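Local coordinates for PaaX domain-containing protein, C-domain protein (Mycobacterium tuberculosis, PDB 3KFW) that is of unknown function but, as a member of the PaaX family with a helix-turn-helix-type domain, probably acts as a transcriptional regulator, at residues 184-198 against 210-222. Numbering follows the deposited sequence. Where two conformers were deposited one is given.
Sequences RFVVAAAMVRHLLTD and WPGAGLRAAYHDF
D198 OD2 takes a hydrogen bond of 2.6 Å from R216 NH2, with an N-H...O angle of 151°, as part of a salt bridge. The donor comes from above the carboxylate plane, and the carboxylate and guanidinium planes are tilted against each other. R216 starts out away from helix 184-195, but its chain runs extended from CG to NE and brings the charge back to D198. The group has further holds: NE bonds to the carbonyl of M77 in helix 64-77, and L195 CD2 lies over one guanidinium face, 4.0 Å from NH2. D198 OD1 accepts from the backbone N of M200 and also meets the edge of the W210 ring.

Beyond this polar end helices 184-195 and 212-222 run roughly antiparallel, with 138° between their N-to-C directions and their axes 9.8 Å apart at closest. L215 points toward helix 184-195. Its CD2 touches M191 CG at 3.6 Å, while its CD1 reaches the edge of the H194 ring, whose NE2 bonds to the W164 carbonyl. The extended selenomethionine M191 carries its SE to 3.7 Å from A218 CB. V192 CG2 meets Y219 CE2 at 3.5 Å. F222 turns one ring face to A188, its chi1 of 164° setting CG opposite the backbone N. A CH-pi contact results, A188 CB lying 3.9 Å from the ring centroid. F222 CE1 also packs on F185 CA at 3.6 Å.

The contact is thus a largely apolar helix pair within the PaaX-like C-terminal region, closed at one end by a buried carboxylate. Its paired arginine probably stabilises the negative charge there and also ties the pair to helix 64-77.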
# COMPACT_ATOMS: atom_id res chain seq x y z
N ARG A 184 8.98 -34.60 -26.68
CA ARG A 184 7.70 -33.91 -26.98
C ARG A 184 6.80 -33.83 -25.73
O ARG A 184 6.15 -32.81 -25.45
CB ARG A 184 6.95 -34.58 -28.15
CG ARG A 184 7.38 -34.11 -29.56
CD ARG A 184 6.51 -34.73 -30.70
NE ARG A 184 5.31 -33.94 -31.12
CZ ARG A 184 4.31 -34.41 -31.92
NH1 ARG A 184 4.32 -35.67 -32.39
NH2 ARG A 184 3.29 -33.63 -32.26
N PHE A 185 6.76 -34.91 -24.97
CA PHE A 185 5.95 -34.94 -23.77
C PHE A 185 6.40 -33.81 -22.81
O PHE A 185 5.58 -32.99 -22.39
CB PHE A 185 6.04 -36.32 -23.11
CG PHE A 185 5.44 -36.36 -21.76
CD1 PHE A 185 4.20 -36.94 -21.57
CD2 PHE A 185 6.11 -35.80 -20.67
CE1 PHE A 185 3.61 -36.98 -20.31
CE2 PHE A 185 5.54 -35.81 -19.41
CZ PHE A 185 4.27 -36.43 -19.23
N VAL A 186 7.69 -33.76 -22.48
CA VAL A 186 8.21 -32.73 -21.56
C VAL A 186 7.93 -31.31 -22.07
O VAL A 186 7.56 -30.42 -21.29
CB VAL A 186 9.73 -32.91 -21.27
CG1 VAL A 186 10.27 -31.74 -20.45
CG2 VAL A 186 9.99 -34.26 -20.59
N VAL A 187 8.10 -31.08 -23.36
CA VAL A 187 7.75 -29.78 -23.92
C VAL A 187 6.25 -29.43 -23.83
O VAL A 187 5.88 -28.31 -23.48
CB VAL A 187 8.20 -29.66 -25.36
CG1 VAL A 187 7.68 -28.40 -25.91
CG2 VAL A 187 9.74 -29.70 -25.43
N ALA A 188 5.38 -30.38 -24.13
CA ALA A 188 3.95 -30.19 -23.92
C ALA A 188 3.55 -29.81 -22.48
O ALA A 188 2.74 -28.87 -22.30
CB ALA A 188 3.20 -31.43 -24.35
N ALA A 189 4.04 -30.55 -21.47
CA ALA A 189 3.82 -30.16 -20.07
C ALA A 189 4.35 -28.72 -19.82
O ALA A 189 3.73 -27.96 -19.08
CB ALA A 189 4.44 -31.18 -19.07
N ALA A 190 5.44 -28.32 -20.45
CA ALA A 190 5.87 -26.90 -20.28
C ALA A 190 4.85 -25.93 -20.86
O ALA A 190 4.59 -24.84 -20.28
CB ALA A 190 7.27 -26.64 -20.88
N MSE A 191 4.27 -26.31 -22.00
CA MSE A 191 3.34 -25.44 -22.73
C MSE A 191 2.04 -25.30 -22.00
O MSE A 191 1.42 -24.24 -22.04
CB MSE A 191 3.04 -25.99 -24.12
CG MSE A 191 4.07 -25.62 -25.16
SE MSE A 191 3.69 -26.55 -26.87
CE MSE A 191 5.07 -25.55 -27.79
N VAL A 192 1.61 -26.39 -21.37
CA VAL A 192 0.42 -26.36 -20.58
C VAL A 192 0.67 -25.42 -19.43
O VAL A 192 -0.20 -24.59 -19.16
CB VAL A 192 -0.00 -27.76 -20.07
CG1 VAL A 192 -0.99 -27.67 -18.89
CG2 VAL A 192 -0.63 -28.51 -21.19
N ARG A 193 1.82 -25.53 -18.76
CA ARG A 193 2.16 -24.62 -17.63
C ARG A 193 2.25 -23.16 -18.10
O ARG A 193 1.91 -22.25 -17.38
CB ARG A 193 3.44 -25.04 -16.89
CG ARG A 193 3.21 -26.28 -16.01
CD ARG A 193 4.45 -26.64 -15.19
NE ARG A 193 5.32 -27.62 -15.87
CZ ARG A 193 6.50 -27.32 -16.44
NH1 ARG A 193 6.93 -26.06 -16.39
NH2 ARG A 193 7.23 -28.27 -17.04
N HIS A 194 2.69 -22.96 -19.33
CA HIS A 194 2.75 -21.64 -19.85
C HIS A 194 1.35 -21.07 -20.18
O HIS A 194 1.07 -19.90 -19.87
CB HIS A 194 3.68 -21.57 -21.04
CG HIS A 194 4.14 -20.19 -21.35
ND1 HIS A 194 4.63 -19.34 -20.37
CD2 HIS A 194 4.19 -19.49 -22.50
CE1 HIS A 194 4.99 -18.20 -20.92
NE2 HIS A 194 4.74 -18.27 -22.21
N LEU A 195 0.49 -21.85 -20.80
CA LEU A 195 -0.87 -21.37 -21.07
C LEU A 195 -1.67 -21.00 -19.80
O LEU A 195 -2.51 -20.08 -19.83
CB LEU A 195 -1.63 -22.38 -21.91
CG LEU A 195 -1.00 -22.57 -23.30
CD1 LEU A 195 -1.46 -23.85 -23.98
CD2 LEU A 195 -1.29 -21.36 -24.18
N LEU A 196 -1.39 -21.71 -18.70
CA LEU A 196 -2.09 -21.53 -17.44
C LEU A 196 -2.01 -20.09 -17.00
O LEU A 196 -2.92 -19.61 -16.30
CB LEU A 196 -1.51 -22.43 -16.34
CG LEU A 196 -1.99 -23.90 -16.24
CD1 LEU A 196 -1.34 -24.54 -15.02
CD2 LEU A 196 -3.50 -24.02 -16.16
N THR A 197 -0.90 -19.44 -17.40
CA THR A 197 -0.64 -18.05 -17.08
C THR A 197 -1.06 -17.09 -18.19
O THR A 197 -0.79 -15.90 -18.08
CB THR A 197 0.88 -17.75 -16.76
OG1 THR A 197 1.63 -17.66 -17.96
CG2 THR A 197 1.53 -18.80 -15.80
N ASP A 198 -1.70 -17.61 -19.26
CA ASP A 198 -2.08 -16.79 -20.39
C ASP A 198 -3.03 -15.68 -19.92
O ASP A 198 -4.06 -15.96 -19.27
CB ASP A 198 -2.78 -17.64 -21.43
CG ASP A 198 -3.03 -16.89 -22.77
OD1 ASP A 198 -3.12 -15.63 -22.85
OD2 ASP A 198 -3.14 -17.59 -23.78
N TRP A 210 2.07 -12.44 -30.78
CA TRP A 210 1.55 -13.23 -29.67
C TRP A 210 1.52 -14.77 -30.01
O TRP A 210 0.88 -15.16 -31.00
CB TRP A 210 0.15 -12.73 -29.32
CG TRP A 210 -0.37 -13.32 -28.06
CD1 TRP A 210 -1.30 -14.31 -27.94
CD2 TRP A 210 0.03 -12.96 -26.70
NE1 TRP A 210 -1.52 -14.59 -26.61
CE2 TRP A 210 -0.72 -13.80 -25.83
CE3 TRP A 210 0.94 -12.05 -26.16
CZ2 TRP A 210 -0.60 -13.74 -24.44
CZ3 TRP A 210 1.08 -11.97 -24.78
CH2 TRP A 210 0.31 -12.81 -23.92
N PRO A 211 2.23 -15.62 -29.23
CA PRO A 211 2.33 -17.08 -29.49
C PRO A 211 1.17 -17.98 -28.96
O PRO A 211 1.29 -19.19 -29.03
CB PRO A 211 3.66 -17.48 -28.79
CG PRO A 211 3.76 -16.55 -27.61
CD PRO A 211 3.08 -15.22 -28.07
N GLY A 212 0.07 -17.41 -28.48
CA GLY A 212 -1.04 -18.18 -27.87
C GLY A 212 -1.61 -19.29 -28.74
O GLY A 212 -1.65 -20.46 -28.33
N ALA A 213 -2.04 -18.92 -29.94
CA ALA A 213 -2.63 -19.85 -30.91
C ALA A 213 -1.64 -20.95 -31.36
O ALA A 213 -2.03 -22.15 -31.51
CB ALA A 213 -3.15 -19.08 -32.11
N GLY A 214 -0.39 -20.53 -31.60
CA GLY A 214 0.71 -21.45 -31.90
C GLY A 214 0.87 -22.45 -30.77
O GLY A 214 1.02 -23.65 -31.02
N LEU A 215 0.81 -21.97 -29.52
CA LEU A 215 1.02 -22.87 -28.36
C LEU A 215 -0.15 -23.86 -28.18
O LEU A 215 0.07 -25.03 -27.98
CB LEU A 215 1.33 -22.08 -27.09
CG LEU A 215 2.70 -21.36 -26.94
CD1 LEU A 215 2.61 -20.21 -25.94
CD2 LEU A 215 3.82 -22.29 -26.54
N ARG A 216 -1.39 -23.39 -28.30
CA ARG A 216 -2.57 -24.27 -28.33
C ARG A 216 -2.55 -25.34 -29.45
O ARG A 216 -2.85 -26.52 -29.16
CB ARG A 216 -3.87 -23.46 -28.39
CG ARG A 216 -4.19 -22.84 -27.08
CD ARG A 216 -5.32 -21.83 -27.12
NE ARG A 216 -5.34 -21.22 -25.80
CZ ARG A 216 -4.84 -20.01 -25.52
NH1 ARG A 216 -4.35 -19.27 -26.52
NH2 ARG A 216 -4.84 -19.54 -24.26
N ALA A 217 -2.24 -24.95 -30.69
CA ALA A 217 -2.12 -25.90 -31.83
C ALA A 217 -1.08 -27.02 -31.58
O ALA A 217 -1.34 -28.21 -31.86
CB ALA A 217 -1.84 -25.19 -33.16
N ALA A 218 0.06 -26.64 -31.01
CA ALA A 218 1.14 -27.56 -30.74
C ALA A 218 0.74 -28.51 -29.63
O ALA A 218 1.07 -29.70 -29.67
CB ALA A 218 2.38 -26.81 -30.36
N TYR A 219 0.04 -27.99 -28.62
CA TYR A 219 -0.46 -28.86 -27.56
C TYR A 219 -1.52 -29.79 -28.11
O TYR A 219 -1.47 -30.99 -27.82
CB TYR A 219 -1.00 -28.10 -26.34
CG TYR A 219 -1.68 -29.04 -25.36
CD1 TYR A 219 -3.07 -29.17 -25.32
CD2 TYR A 219 -0.92 -29.87 -24.52
CE1 TYR A 219 -3.69 -30.08 -24.45
CE2 TYR A 219 -1.53 -30.77 -23.65
CZ TYR A 219 -2.91 -30.87 -23.62
OH TYR A 219 -3.50 -31.76 -22.75
N HIS A 220 -2.46 -29.26 -28.90
CA HIS A 220 -3.52 -30.11 -29.43
C HIS A 220 -2.99 -31.12 -30.45
O HIS A 220 -3.55 -32.21 -30.55
CB HIS A 220 -4.72 -29.30 -29.92
CG HIS A 220 -5.43 -28.57 -28.82
ND1 HIS A 220 -5.40 -27.20 -28.68
CD2 HIS A 220 -6.16 -29.04 -27.78
CE1 HIS A 220 -6.09 -26.85 -27.61
NE2 HIS A 220 -6.56 -27.95 -27.04
N ASP A 221 -1.89 -30.79 -31.13
CA ASP A 221 -1.19 -31.77 -32.01
C ASP A 221 -0.56 -32.93 -31.24
O ASP A 221 -0.63 -34.10 -31.64
CB ASP A 221 -0.14 -31.12 -32.91
CG ASP A 221 -0.77 -30.37 -34.07
OD1 ASP A 221 -1.97 -30.58 -34.31
OD2 ASP A 221 -0.09 -29.55 -34.74
N PHE A 222 0.07 -32.59 -30.12
CA PHE A 222 0.61 -33.60 -29.26
C PHE A 222 -0.51 -34.47 -28.63
O PHE A 222 -0.39 -35.65 -28.66
CB PHE A 222 1.55 -33.01 -28.23
CG PHE A 222 1.85 -33.94 -27.07
CD1 PHE A 222 2.92 -34.84 -27.14
CD2 PHE A 222 1.06 -33.88 -25.89
CE1 PHE A 222 3.22 -35.66 -26.07
CE2 PHE A 222 1.32 -34.72 -24.79
CZ PHE A 222 2.41 -35.62 -24.88